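Protein-glutamine deamidase Cif (Burkholderia pseudomallei, PDB 3GQM) deamidates a specific glutamine of host NEDD8 to glutamate, shutting down cullin-RING ubiquitin ligases and thereby inhibiting the host cell cycle. Local coordinates at residues D59-A64 / D119-P124; F112-E117 / R263-N268; V152-L157 / Q211-D216; H159-D164 / A175-S180. One frame throughout, in Å; residues are numbered along the deposited sequence.

The contacts run from the surface to the core of one chain. Contact 1 is a largely exposed loop-to-loop touch made by apolar side-chain atoms against side chain and backbone, without a direct hydrogen bond, whereas contacts 2, 3 and 4 are buried. Contacts 1 and 2 adjoin through K113 and E117, whose charged ends bond to the loops of contact 1. Contact 2 joins two helices with one amide and an aromatic ring; contact 3 joins a strand end to a helix end with one arginine. Contact 4, nearest the centre of the chain, combines regular strand pairing with an active-site pair. Contacts 3 and 4 share one sheet, and M115 of contact 2 packs against contact 4.

Contact 1. Residues D59-A64 / D119-P124; sequences DTLLIA and DVPIDP
L61 turns its CG away from its own carbonyl carbon (chi1 -86°) and then runs on extended to CD1 (chi2 178°), which lays the isobutyl group obliquely across the ring of P121. The two CG atoms, of L61 and of P121, stand 3.9 Å apart. The branches divide the work: L61 CD2 rests 3.6 Å from P121 N, at the V120-P121 peptide, while L61 CD1 reaches back to D119 O at 3.8 Å. From the other loop the CB of P121 points toward 59-64 and meets backbone instead of side chain, at 3.4 Å from D59 O. No hydrogen bond crosses between the two segments, and the 270 Å² buried in all comes mainly from L61, P121 and D59. D123 sits beside D59, but its carboxylate turns to T125, whose hydroxyl bonds to OD1. This is plain loop-to-loop packing at the surface, away from the catalytic residues. Behind it, at the end of helix 104-116, K113 bonds to the carbonyls of T60 and I122, and E117 to the backbone N of L62 and I122. L62 packs on helices 47-53 and 262-273, and P124 on helix 104-116.

Contact 2. Residues F112-E117 / R263-N268; sequences FKLMTE and RQFQRN
F265, L114 and N268 lose the most surface here, and each meets the other helix in its own way. F265 offers a ring face: CG of M115 lies above it, 3.9 Å from the centroid, a CH-pi contact, while M115 SD stays farther up at 4.9 Å from the same centroid, a longer Met-aromatic approach. The two side chains run side by side and point the same way. L114 crosses the phenylalanine at about a right angle, and its CD2 touches F265 CE1 at 4.1 Å. The other branch, L114 CD1, slides past N268 and packs on that residue's CB at 3.6 Å. N268 supplies the polar part. With CG anti to its own carbonyl carbon (chi1 -63°), the amide turns toward the end of 112-117, and ND2 spends both hydrogens, giving one to L114 O at 2.9 Å, nearly straight at 172°, and the other to E117 O at 2.8 Å. Both acceptors lie in the amide plane, so the two bonds fix the rotation of the group. Q264 NE2 adds a third bond, to N268 OD1. The axes of 112-116 and 263-268 approach to 8.1 Å, their N-to-C directions 124° apart, where E117 leaves helical geometry. A long helix bearing the inferred catalytic cysteine C104 at its start, packed against an antiparallel sheet, is consistent with the papain-like fold of clan CA.

Contact 3. Residues V152-L157 / Q211-D216; sequences VNDGRL and QLLSKD
The guanidinium group of R156 meets the end of helix 206-212 through two backbone carbonyls, both at its edge. NH2 gives a hydrogen to L212 O at 2.8 Å with an angle of 158°. NH1 approaches S214 O at the same separation, 2.8 Å, but the bond bends to 126° and is weak. L212 CD1 lies against R156 NH2 at 3.9 Å, and the apolar pair V152 CG1 and L213 CD1 stands 4.3 Å apart. One shell out, D154 grips the arginine side-on in a salt bridge, with R156 NE on OD1 at 2.9 Å, almost straight, and R156 NH2 on OD2 at 2.8 Å. Bends at chi2 and chi3 (35°) fold the arginine chain back so that it can be gripped from its own strand end. D154 OD1 also accepts the backbone N of R156, forming an Asx turn, and that of L157; three donors therefore share this oxygen and tie the carboxylate to the turn after strand 147-154. On the far side, Q211 O accepts from both S214 N and S214 OG, which holds the turn after the helix. L253 of strand 253-260 and F217 pack on R156 as well. With NE and NH2 engaged and a carboxylate in direct contact, the buried guanidinium probably keeps its positive charge, which the carbonyls at the C-terminal end of the helix would further suit.

Contact 4. Residues H159-D164 / A175-S180; sequences HKFLID and AYIIQS
H159 and Q179 meet at one end of an antiparallel beta hairpin, the amide at the edge of the imidazole, and with C104 on the neighbouring helix they form the inferred Cys-His-Gln catalytic triad, in keeping with the papain-like clan of this deamidase. The side chain of Q179 starts at CB, which packs on F161 CB at 3.7 Å. Its CG takes the crowded position between the backbone N and the carbonyl carbon (chi1 71°), and from there the chain runs on extended to CD, which lies 3.8 Å from H159 NE2. At the tip, OE1 accepts a hydrogen bond from H159 NE2 at 2.6 Å; the imidazole N-H arrives in the carbonyl plane of the amide, although ring and amide planes are turned 45° apart. The other tip atom, Q179 NE2, bonds to the carbonyl of L233, which would set which way round the amide sits. H159, held at its edge in this way, also touches C104.

Beyond the pair, the strands are stitched regularly. L162 with I178 and D164 with Y176 are hydrogen-bonded pairs, each with two backbone bonds; between them I163 with I177 is a non-hydrogen-bonded pair, in which I177 CD1 packs on I163 CG1 at 4.1 Å. L162 and I178 turn to the opposite face, onto I111 of helix 104-116. Toward the active-site end a water bridges the two segments: it lies 2.8 Å from K160 O, to which it probably donates, and accepts from S180 N at 2.9 Å.

Contact 1. Residues D59-A64 / D119-P124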
loop_
_atom_site.group_PDB
_atom_site.type_symbol
_atom_site.label_atom_id
_atom_site.label_comp_id
_atom_site.label_asym_id
_atom_site.label_seq_id
_atom_site.Cartn_x
_atom_site.Cartn_y
_atom_site.Cartn_z
ATOM N N ASP A 59 -2.507 -15.176 5.640
ATOM C CA ASP A 59 -2.287 -15.929 6.865
ATOM C C ASP A 59 -1.006 -16.714 6.780
ATOM O O ASP A 59 -0.593 -17.240 7.779
ATOM C CB ASP A 59 -3.463 -16.892 7.158
ATOM C CG ASP A 59 -3.760 -17.818 5.996
ATOM O OD1 ASP A 59 -4.303 -17.334 4.971
ATOM O OD2 ASP A 59 -3.465 -19.020 6.103
ATOM N N THR A 60 -0.419 -16.781 5.580
ATOM C CA THR A 60 0.875 -17.387 5.213
ATOM C C THR A 60 1.940 -16.298 4.879
ATOM O O THR A 60 1.591 -15.201 4.433
ATOM C CB THR A 60 0.671 -18.223 3.967
ATOM O OG1 THR A 60 0.211 -19.520 4.368
ATOM C CG2 THR A 60 1.966 -18.414 3.121
ATOM N N LEU A 61 3.215 -16.615 5.087
ATOM C CA LEU A 61 4.311 -15.664 4.857
ATOM C C LEU A 61 4.285 -15.313 3.413
ATOM O O LEU A 61 4.178 -16.230 2.570
ATOM C CB LEU A 61 5.684 -16.286 5.143
ATOM C CG LEU A 61 6.232 -16.278 6.579
ATOM C CD1 LEU A 61 7.557 -16.992 6.550
ATOM C CD2 LEU A 61 6.389 -14.837 7.188
ATOM N N LEU A 62 4.405 -14.015 3.108
ATOM C CA LEU A 62 4.529 -13.617 1.709
ATOM C C LEU A 62 5.580 -14.449 0.970
ATOM O O LEU A 62 5.316 -14.946 -0.140
ATOM C CB LEU A 62 4.797 -12.106 1.534
ATOM C CG LEU A 62 4.700 -11.535 0.094
ATOM C CD1 LEU A 62 4.202 -10.028 0.157
ATOM C CD2 LEU A 62 5.997 -11.622 -0.725
ATOM N N ILE A 63 6.765 -14.609 1.572
ATOM C CA ILE A 63 7.878 -15.216 0.829
ATOM C C ILE A 63 7.723 -16.723 0.776
ATOM O O ILE A 63 8.441 -17.364 0.063
ATOM C CB ILE A 63 9.279 -14.861 1.421
ATOM C CG1 ILE A 63 9.317 -15.254 2.909
ATOM C CG2 ILE A 63 9.628 -13.360 1.153
ATOM C CD1 ILE A 63 10.689 -15.268 3.514
ATOM N N ALA A 64 6.793 -17.288 1.537
ATOM C CA ALA A 64 6.518 -18.716 1.403
ATOM C C ALA A 64 5.624 -19.036 0.226
ATOM O O ALA A 64 5.352 -20.228 -0.014
ATOM C CB ALA A 64 5.938 -19.298 2.689
ATOM N N ASP A 119 9.899 -14.454 9.862
ATOM C CA ASP A 119 9.595 -15.867 9.828
ATOM C C ASP A 119 8.218 -16.182 10.443
ATOM O O ASP A 119 7.752 -17.323 10.358
ATOM C CB ASP A 119 10.758 -16.682 10.452
ATOM C CG ASP A 119 11.228 -16.139 11.814
ATOM O OD1 ASP A 119 10.629 -15.201 12.410
ATOM O OD2 ASP A 119 12.217 -16.688 12.325
ATOM N N VAL A 120 7.564 -15.176 11.033
ATOM C CA VAL A 120 6.192 -15.315 11.563
ATOM C C VAL A 120 5.195 -14.533 10.670
ATOM O O VAL A 120 5.310 -13.329 10.570
ATOM C CB VAL A 120 6.074 -14.790 13.008
ATOM C CG1 VAL A 120 4.645 -14.960 13.555
ATOM C CG2 VAL A 120 7.064 -15.518 13.944
ATOM N N PRO A 121 4.225 -15.227 10.033
ATOM C CA PRO A 121 3.245 -14.597 9.128
ATOM C C PRO A 121 2.442 -13.503 9.829
ATOM O O PRO A 121 2.162 -13.611 11.024
ATOM C CB PRO A 121 2.338 -15.756 8.722
ATOM C CG PRO A 121 3.218 -16.996 8.940
ATOM C CD PRO A 121 3.977 -16.674 10.187
ATOM N N ILE A 122 2.137 -12.429 9.111
ATOM C CA ILE A 122 1.305 -11.354 9.653
ATOM C C ILE A 122 0.151 -11.114 8.670
ATOM O O ILE A 122 0.345 -11.026 7.455
ATOM C CB ILE A 122 2.081 -10.014 9.854
ATOM C CG1 ILE A 122 3.295 -10.195 10.782
ATOM C CG2 ILE A 122 1.178 -8.921 10.481
ATOM C CD1 ILE A 122 4.379 -9.112 10.563
ATOM N N ASP A 123 -1.047 -11.057 9.213
ATOM C CA ASP A 123 -2.229 -10.871 8.421
ATOM C C ASP A 123 -2.674 -9.482 8.748
ATOM O O ASP A 123 -3.204 -9.256 9.830
ATOM C CB ASP A 123 -3.299 -11.874 8.834
ATOM C CG ASP A 123 -4.516 -11.806 7.950
ATOM O OD1 ASP A 123 -4.657 -10.853 7.108
ATOM O OD2 ASP A 123 -5.297 -12.743 8.093
ATOM N N PRO A 124 -2.369 -8.528 7.844
ATOM C CA PRO A 124 -2.722 -7.147 8.066
ATOM C C PRO A 124 -4.222 -6.986 8.101
ATOM O O PRO A 124 -4.669 -5.975 8.578
ATOM C CB PRO A 124 -2.154 -6.434 6.840
ATOM C CG PRO A 124 -1.969 -7.517 5.818
ATOM C CD PRO A 124 -1.754 -8.759 6.518
#

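Contact 2. Residues F112-E117 / R263-N268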
loop_
_atom_site.group_PDB
_atom_site.type_symbol
_atom_site.label_atom_id
_atom_site.label_comp_id
_atom_site.label_asym_id
_atom_site.label_seq_id
_atom_site.Cartn_x
_atom_site.Cartn_y
_atom_site.Cartn_z
ATOM N N PHE A 112 2.824 -4.135 3.081
ATOM C CA PHE A 112 2.887 -4.231 4.546
ATOM C C PHE A 112 3.543 -5.560 5.019
ATOM O O PHE A 112 4.423 -5.527 5.888
ATOM C CB PHE A 112 1.483 -4.128 5.159
ATOM C CG PHE A 112 1.461 -4.139 6.691
ATOM C CD1 PHE A 112 1.504 -2.918 7.411
ATOM C CD2 PHE A 112 1.406 -5.369 7.404
ATOM C CE1 PHE A 112 1.500 -2.891 8.817
ATOM C CE2 PHE A 112 1.379 -5.383 8.818
ATOM C CZ PHE A 112 1.429 -4.139 9.534
ATOM N N LYS A 113 3.053 -6.708 4.511
ATOM C CA LYS A 113 3.658 -8.007 4.814
ATOM C C LYS A 113 5.119 -8.012 4.374
ATOM O O LYS A 113 5.998 -8.386 5.187
ATOM C CB LYS A 113 2.880 -9.161 4.143
ATOM C CG LYS A 113 1.484 -9.448 4.826
ATOM C CD LYS A 113 0.649 -10.453 3.971
ATOM C CE LYS A 113 1.365 -11.841 3.810
ATOM N NZ LYS A 113 1.199 -12.581 5.077
ATOM N N LEU A 114 5.392 -7.569 3.131
ATOM C CA LEU A 114 6.799 -7.494 2.655
ATOM C C LEU A 114 7.727 -6.739 3.614
ATOM O O LEU A 114 8.851 -7.173 3.863
ATOM C CB LEU A 114 6.916 -6.857 1.266
ATOM C CG LEU A 114 8.223 -7.085 0.486
ATOM C CD1 LEU A 114 8.380 -8.526 0.098
ATOM C CD2 LEU A 114 8.266 -6.274 -0.760
ATOM N N MET A 115 7.259 -5.628 4.158
ATOM C CA MET A 115 8.108 -4.811 5.029
ATOM C C MET A 115 8.336 -5.423 6.430
ATOM O O MET A 115 9.436 -5.322 6.965
ATOM C CB MET A 115 7.489 -3.409 5.151
ATOM C CG MET A 115 7.499 -2.665 3.825
ATOM S SD MET A 115 6.717 -1.061 3.916
ATOM C CE MET A 115 7.748 -0.279 5.168
ATOM N N THR A 116 7.280 -6.030 7.005
ATOM C CA THR A 116 7.227 -6.380 8.420
ATOM C C THR A 116 7.564 -7.834 8.730
ATOM O O THR A 116 7.906 -8.126 9.847
ATOM C CB THR A 116 5.814 -6.123 9.008
ATOM O OG1 THR A 116 4.833 -6.830 8.244
ATOM C CG2 THR A 116 5.473 -4.611 8.998
ATOM N N GLU A 117 7.463 -8.739 7.771
ATOM C CA GLU A 117 7.579 -10.189 8.067
ATOM C C GLU A 117 9.030 -10.654 8.131
ATOM O O GLU A 117 9.899 -10.146 7.422
ATOM C CB GLU A 117 6.823 -11.061 7.053
ATOM C CG GLU A 117 5.322 -11.076 7.313
ATOM C CD GLU A 117 4.508 -11.861 6.287
ATOM O OE1 GLU A 117 5.002 -12.154 5.160
ATOM O OE2 GLU A 117 3.334 -12.160 6.619
ATOM N N ARG A 263 16.659 -4.184 7.263
ATOM C CA ARG A 263 17.400 -5.197 6.470
ATOM C C ARG A 263 16.518 -6.370 6.103
ATOM O O ARG A 263 16.695 -6.959 5.046
ATOM C CB ARG A 263 18.626 -5.746 7.234
ATOM C CG ARG A 263 19.754 -4.722 7.397
ATOM C CD ARG A 263 21.026 -5.457 7.928
ATOM N NE ARG A 263 22.090 -4.533 8.303
ATOM C CZ ARG A 263 22.801 -3.831 7.415
ATOM N NH1 ARG A 263 23.750 -3.014 7.841
ATOM N NH2 ARG A 263 22.564 -3.953 6.110
ATOM N N GLN A 264 15.586 -6.719 6.978
ATOM C CA GLN A 264 14.626 -7.838 6.669
ATOM C C GLN A 264 13.767 -7.453 5.496
ATOM O O GLN A 264 13.585 -8.274 4.562
ATOM C CB GLN A 264 13.730 -8.189 7.875
ATOM C CG GLN A 264 13.048 -9.550 7.731
ATOM C CD GLN A 264 14.042 -10.665 7.338
ATOM O OE1 GLN A 264 15.084 -10.828 7.947
ATOM N NE2 GLN A 264 13.725 -11.398 6.304
ATOM N N PHE A 265 13.284 -6.186 5.520
ATOM C CA PHE A 265 12.540 -5.617 4.374
ATOM C C PHE A 265 13.308 -5.756 3.037
ATOM O O PHE A 265 12.776 -6.236 2.016
ATOM C CB PHE A 265 12.166 -4.136 4.635
ATOM C CG PHE A 265 11.587 -3.404 3.411
ATOM C CD1 PHE A 265 10.738 -4.048 2.509
ATOM C CD2 PHE A 265 11.869 -2.059 3.196
ATOM C CE1 PHE A 265 10.244 -3.396 1.389
ATOM C CE2 PHE A 265 11.361 -1.381 2.074
ATOM C CZ PHE A 265 10.537 -2.042 1.176
ATOM N N GLN A 266 14.550 -5.295 3.053
ATOM C CA GLN A 266 15.426 -5.372 1.878
ATOM C C GLN A 266 15.570 -6.807 1.473
ATOM O O GLN A 266 15.471 -7.145 0.310
ATOM C CB GLN A 266 16.802 -4.833 2.227
ATOM C CG GLN A 266 16.841 -3.344 2.449
ATOM C CD GLN A 266 18.282 -2.894 2.584
ATOM O OE1 GLN A 266 18.936 -3.172 3.585
ATOM N NE2 GLN A 266 18.782 -2.220 1.581
ATOM N N ARG A 267 15.770 -7.647 2.461
ATOM C CA ARG A 267 15.951 -9.059 2.219
ATOM C C ARG A 267 14.675 -9.679 1.592
ATOM O O ARG A 267 14.762 -10.387 0.577
ATOM C CB ARG A 267 16.377 -9.764 3.525
ATOM C CG ARG A 267 17.006 -11.110 3.282
ATOM C CD ARG A 267 17.706 -11.670 4.564
ATOM N NE ARG A 267 18.566 -12.825 4.229
ATOM C CZ ARG A 267 19.791 -12.778 3.671
ATOM N NH1 ARG A 267 20.406 -11.639 3.358
ATOM N NH2 ARG A 267 20.418 -13.909 3.415
ATOM N N ASN A 268 13.506 -9.399 2.151
ATOM C CA ASN A 268 12.250 -9.908 1.535
ATOM C C ASN A 268 12.089 -9.408 0.133
ATOM O O ASN A 268 11.715 -10.182 -0.786
ATOM C CB ASN A 268 11.009 -9.545 2.367
ATOM C CG ASN A 268 11.020 -10.174 3.733
ATOM O OD1 ASN A 268 11.659 -11.220 3.932
ATOM N ND2 ASN A 268 10.294 -9.557 4.710
#

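Contact 3. Residues V152-L157 / Q211-D216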
loop_
_atom_site.group_PDB
_atom_site.type_symbol
_atom_site.label_atom_id
_atom_site.label_comp_id
_atom_site.label_asym_id
_atom_site.label_seq_id
_atom_site.Cartn_x
_atom_site.Cartn_y
_atom_site.Cartn_z
ATOM N N VAL A 152 -3.364 2.278 6.656
ATOM C CA VAL A 152 -4.497 3.146 6.868
ATOM C C VAL A 152 -5.666 2.664 6.075
ATOM O O VAL A 152 -5.588 2.444 4.840
ATOM C CB VAL A 152 -4.158 4.644 6.470
ATOM C CG1 VAL A 152 -5.367 5.596 6.722
ATOM C CG2 VAL A 152 -2.975 5.104 7.231
ATOM N N ASN A 153 -6.766 2.538 6.794
ATOM C CA ASN A 153 -8.029 2.230 6.213
ATOM C C ASN A 153 -8.963 3.464 6.326
ATOM O O ASN A 153 -9.608 3.707 7.341
ATOM C CB ASN A 153 -8.605 0.946 6.860
ATOM C CG ASN A 153 -9.836 0.447 6.130
ATOM O OD1 ASN A 153 -10.544 1.220 5.506
ATOM N ND2 ASN A 153 -10.098 -0.841 6.214
ATOM N N ASP A 154 -8.999 4.247 5.253
ATOM C CA ASP A 154 -9.696 5.518 5.236
ATOM C C ASP A 154 -11.080 5.457 4.623
ATOM O O ASP A 154 -11.202 5.530 3.386
ATOM C CB ASP A 154 -8.846 6.563 4.470
ATOM C CG ASP A 154 -9.313 8.003 4.749
ATOM O OD1 ASP A 154 -10.565 8.257 4.674
ATOM O OD2 ASP A 154 -8.430 8.851 5.074
ATOM N N GLY A 155 -12.123 5.336 5.479
ATOM C CA GLY A 155 -13.559 5.342 5.044
ATOM C C GLY A 155 -14.102 6.622 4.365
ATOM O O GLY A 155 -15.114 6.597 3.641
ATOM N N ARG A 156 -13.426 7.753 4.552
ATOM C CA ARG A 156 -13.933 9.008 4.006
ATOM C C ARG A 156 -13.597 8.942 2.549
ATOM O O ARG A 156 -14.403 9.233 1.646
ATOM C CB ARG A 156 -13.232 10.214 4.695
ATOM C CG ARG A 156 -13.720 10.476 6.139
ATOM C CD ARG A 156 -12.786 9.936 7.222
ATOM N NE ARG A 156 -11.399 10.066 6.774
ATOM C CZ ARG A 156 -10.496 10.907 7.267
ATOM N NH1 ARG A 156 -10.786 11.690 8.292
ATOM N NH2 ARG A 156 -9.266 10.918 6.743
ATOM N N LEU A 157 -12.375 8.486 2.324
ATOM C CA LEU A 157 -11.821 8.339 0.988
ATOM C C LEU A 157 -12.243 7.030 0.363
ATOM O O LEU A 157 -12.268 6.901 -0.846
ATOM C CB LEU A 157 -10.279 8.415 1.087
ATOM C CG LEU A 157 -9.576 9.786 1.177
ATOM C CD1 LEU A 157 -10.134 10.741 2.223
ATOM C CD2 LEU A 157 -8.096 9.633 1.472
ATOM N N GLN A 211 -3.589 16.326 9.947
ATOM C CA GLN A 211 -4.830 17.007 9.544
ATOM C C GLN A 211 -5.719 16.132 8.677
ATOM O O GLN A 211 -6.953 16.059 8.902
ATOM C CB GLN A 211 -4.518 18.314 8.777
ATOM C CG GLN A 211 -4.082 19.446 9.677
ATOM C CD GLN A 211 -3.265 20.528 8.941
ATOM O OE1 GLN A 211 -2.163 20.876 9.359
ATOM N NE2 GLN A 211 -3.808 21.059 7.854
ATOM N N LEU A 212 -5.120 15.489 7.667
ATOM C CA LEU A 212 -5.839 14.557 6.816
ATOM C C LEU A 212 -6.524 13.491 7.640
ATOM O O LEU A 212 -7.673 13.139 7.390
ATOM C CB LEU A 212 -4.910 13.882 5.767
ATOM C CG LEU A 212 -5.484 12.681 5.008
ATOM C CD1 LEU A 212 -6.912 12.976 4.425
ATOM C CD2 LEU A 212 -4.531 12.198 3.853
ATOM N N LEU A 213 -5.805 12.956 8.602
ATOM C CA LEU A 213 -6.238 11.773 9.293
ATOM C C LEU A 213 -7.135 12.145 10.480
ATOM O O LEU A 213 -7.486 11.310 11.250
ATOM C CB LEU A 213 -5.012 10.915 9.721
ATOM C CG LEU A 213 -4.518 9.704 8.834
ATOM C CD1 LEU A 213 -4.799 9.829 7.405
ATOM C CD2 LEU A 213 -3.023 9.310 9.017
ATOM N N SER A 214 -7.569 13.377 10.626
ATOM C CA SER A 214 -8.320 13.665 11.844
ATOM C C SER A 214 -9.800 13.507 11.579
ATOM O O SER A 214 -10.259 13.493 10.424
ATOM C CB SER A 214 -8.028 15.077 12.338
ATOM O OG SER A 214 -8.350 15.998 11.328
ATOM N N LYS A 215 -10.556 13.421 12.663
ATOM C CA LYS A 215 -12.004 13.461 12.543
ATOM C C LYS A 215 -12.447 14.750 11.863
ATOM O O LYS A 215 -13.316 14.741 11.022
ATOM C CB LYS A 215 -12.643 13.368 13.932
ATOM C CG LYS A 215 -12.791 11.964 14.378
ATOM N N ASP A 216 -11.854 15.871 12.236
ATOM C CA ASP A 216 -12.304 17.142 11.706
ATOM C C ASP A 216 -12.150 17.291 10.189
ATOM O O ASP A 216 -12.773 18.172 9.584
ATOM C CB ASP A 216 -11.616 18.264 12.440
ATOM C CG ASP A 216 -12.278 18.560 13.775
ATOM O OD1 ASP A 216 -13.438 18.088 14.005
ATOM O OD2 ASP A 216 -11.626 19.245 14.593
#

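Contact 4. Residues H159-D164 / A175-S180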
loop_
_atom_site.group_PDB
_atom_site.type_symbol
_atom_site.label_atom_id
_atom_site.label_comp_id
_atom_site.label_asym_id
_atom_site.label_seq_id
_atom_site.Cartn_x
_atom_site.Cartn_y
_atom_site.Cartn_z
ATOM N N HIS A 159 -10.341 4.320 0.940
ATOM C CA HIS A 159 -8.977 4.056 0.437
ATOM C C HIS A 159 -8.140 3.454 1.521
ATOM O O HIS A 159 -8.315 3.751 2.680
ATOM C CB HIS A 159 -8.362 5.371 -0.092
ATOM C CG HIS A 159 -7.027 5.243 -0.784
ATOM N ND1 HIS A 159 -6.729 4.248 -1.701
ATOM C CD2 HIS A 159 -5.956 6.077 -0.777
ATOM C CE1 HIS A 159 -5.514 4.444 -2.184
ATOM N NE2 HIS A 159 -5.011 5.540 -1.624
ATOM N N LYS A 160 -7.243 2.584 1.113
ATOM C CA LYS A 160 -6.273 1.921 1.971
ATOM C C LYS A 160 -4.889 2.264 1.406
ATOM O O LYS A 160 -4.684 2.229 0.181
ATOM C CB LYS A 160 -6.507 0.403 1.892
ATOM C CG LYS A 160 -6.131 -0.304 3.159
ATOM C CD LYS A 160 -6.765 -1.709 3.247
ATOM C CE LYS A 160 -6.322 -2.398 4.533
ATOM N NZ LYS A 160 -6.904 -3.792 4.659
ATOM N N PHE A 161 -3.946 2.615 2.282
ATOM C CA PHE A 161 -2.619 3.011 1.845
ATOM C C PHE A 161 -1.659 2.886 3.039
ATOM O O PHE A 161 -2.062 2.694 4.164
ATOM C CB PHE A 161 -2.622 4.454 1.228
ATOM C CG PHE A 161 -2.963 5.559 2.214
ATOM C CD1 PHE A 161 -1.964 6.247 2.876
ATOM C CD2 PHE A 161 -4.293 5.945 2.424
ATOM C CE1 PHE A 161 -2.266 7.292 3.800
ATOM C CE2 PHE A 161 -4.628 6.981 3.307
ATOM C CZ PHE A 161 -3.589 7.670 4.012
ATOM N N LEU A 162 -0.379 3.006 2.779
ATOM C CA LEU A 162 0.619 2.879 3.829
ATOM C C LEU A 162 1.360 4.209 4.035
ATOM O O LEU A 162 1.587 4.942 3.091
ATOM C CB LEU A 162 1.629 1.812 3.421
ATOM C CG LEU A 162 1.149 0.392 3.090
ATOM C CD1 LEU A 162 2.382 -0.523 2.757
ATOM C CD2 LEU A 162 0.445 -0.193 4.296
ATOM N N ILE A 163 1.713 4.469 5.288
ATOM C CA ILE A 163 2.661 5.492 5.655
ATOM C C ILE A 163 3.914 4.800 6.187
ATOM O O ILE A 163 3.832 4.092 7.178
ATOM C CB ILE A 163 2.095 6.399 6.769
ATOM C CG1 ILE A 163 0.818 7.086 6.256
ATOM C CG2 ILE A 163 3.138 7.445 7.109
ATOM C CD1 ILE A 163 -0.154 7.555 7.332
ATOM N N ASP A 164 5.049 4.998 5.517
ATOM C CA ASP A 164 6.316 4.440 5.950
ATOM C C ASP A 164 7.059 5.467 6.851
ATOM O O ASP A 164 7.243 6.625 6.460
ATOM C CB ASP A 164 7.130 4.135 4.709
ATOM C CG ASP A 164 8.378 3.299 5.004
ATOM O OD1 ASP A 164 8.662 2.979 6.161
ATOM O OD2 ASP A 164 9.102 2.992 4.056
ATOM N N ALA A 175 8.137 10.744 6.803
ATOM C CA ALA A 175 7.045 9.889 6.385
ATOM C C ALA A 175 7.027 9.845 4.877
ATOM O O ALA A 175 7.195 10.875 4.238
ATOM C CB ALA A 175 5.710 10.451 6.899
ATOM N N TYR A 176 6.772 8.668 4.318
ATOM C CA TYR A 176 6.572 8.483 2.901
ATOM C C TYR A 176 5.246 7.732 2.683
ATOM O O TYR A 176 4.822 6.955 3.557
ATOM C CB TYR A 176 7.710 7.629 2.356
ATOM C CG TYR A 176 9.065 8.243 2.631
ATOM C CD1 TYR A 176 9.585 9.225 1.773
ATOM C CD2 TYR A 176 9.801 7.871 3.735
ATOM C CE1 TYR A 176 10.828 9.789 1.995
ATOM C CE2 TYR A 176 11.046 8.447 3.993
ATOM C CZ TYR A 176 11.560 9.397 3.100
ATOM O OH TYR A 176 12.771 9.983 3.358
ATOM N N ILE A 177 4.614 7.957 1.532
ATOM C CA ILE A 177 3.386 7.265 1.158
ATOM C C ILE A 177 3.683 6.110 0.209
ATOM O O ILE A 177 4.449 6.256 -0.741
ATOM C CB ILE A 177 2.331 8.230 0.476
ATOM C CG1 ILE A 177 2.056 9.446 1.400
ATOM C CG2 ILE A 177 0.970 7.430 0.026
ATOM C CD1 ILE A 177 1.318 9.026 2.682
ATOM N N ILE A 178 3.045 4.974 0.455
ATOM C CA ILE A 178 2.985 3.896 -0.529
ATOM C C ILE A 178 1.497 3.569 -0.781
ATOM O O ILE A 178 0.752 3.361 0.163
ATOM C CB ILE A 178 3.747 2.656 -0.019
ATOM C CG1 ILE A 178 5.166 3.049 0.418
ATOM C CG2 ILE A 178 3.798 1.514 -1.093
ATOM C CD1 ILE A 178 6.028 1.870 0.950
ATOM N N GLN A 179 1.057 3.574 -2.035
ATOM C CA GLN A 179 -0.358 3.284 -2.345
ATOM C C GLN A 179 -0.491 2.871 -3.791
ATOM O O GLN A 179 0.440 3.087 -4.612
ATOM C CB GLN A 179 -1.195 4.565 -2.142
ATOM C CG GLN A 179 -0.884 5.615 -3.274
ATOM C CD GLN A 179 -1.795 6.863 -3.193
ATOM O OE1 GLN A 179 -2.955 6.789 -2.731
ATOM N NE2 GLN A 179 -1.266 8.014 -3.643
ATOM N N SER A 180 -1.646 2.294 -4.128
ATOM C CA SER A 180 -2.101 2.286 -5.521
ATOM C C SER A 180 -3.558 2.729 -5.405
ATOM O O SER A 180 -4.079 2.698 -4.313
ATOM C CB SER A 180 -2.062 0.868 -6.091
ATOM O OG SER A 180 -2.919 0.025 -5.322
HETATM O O HOH W 1 -2.684 1.355 -1.544
#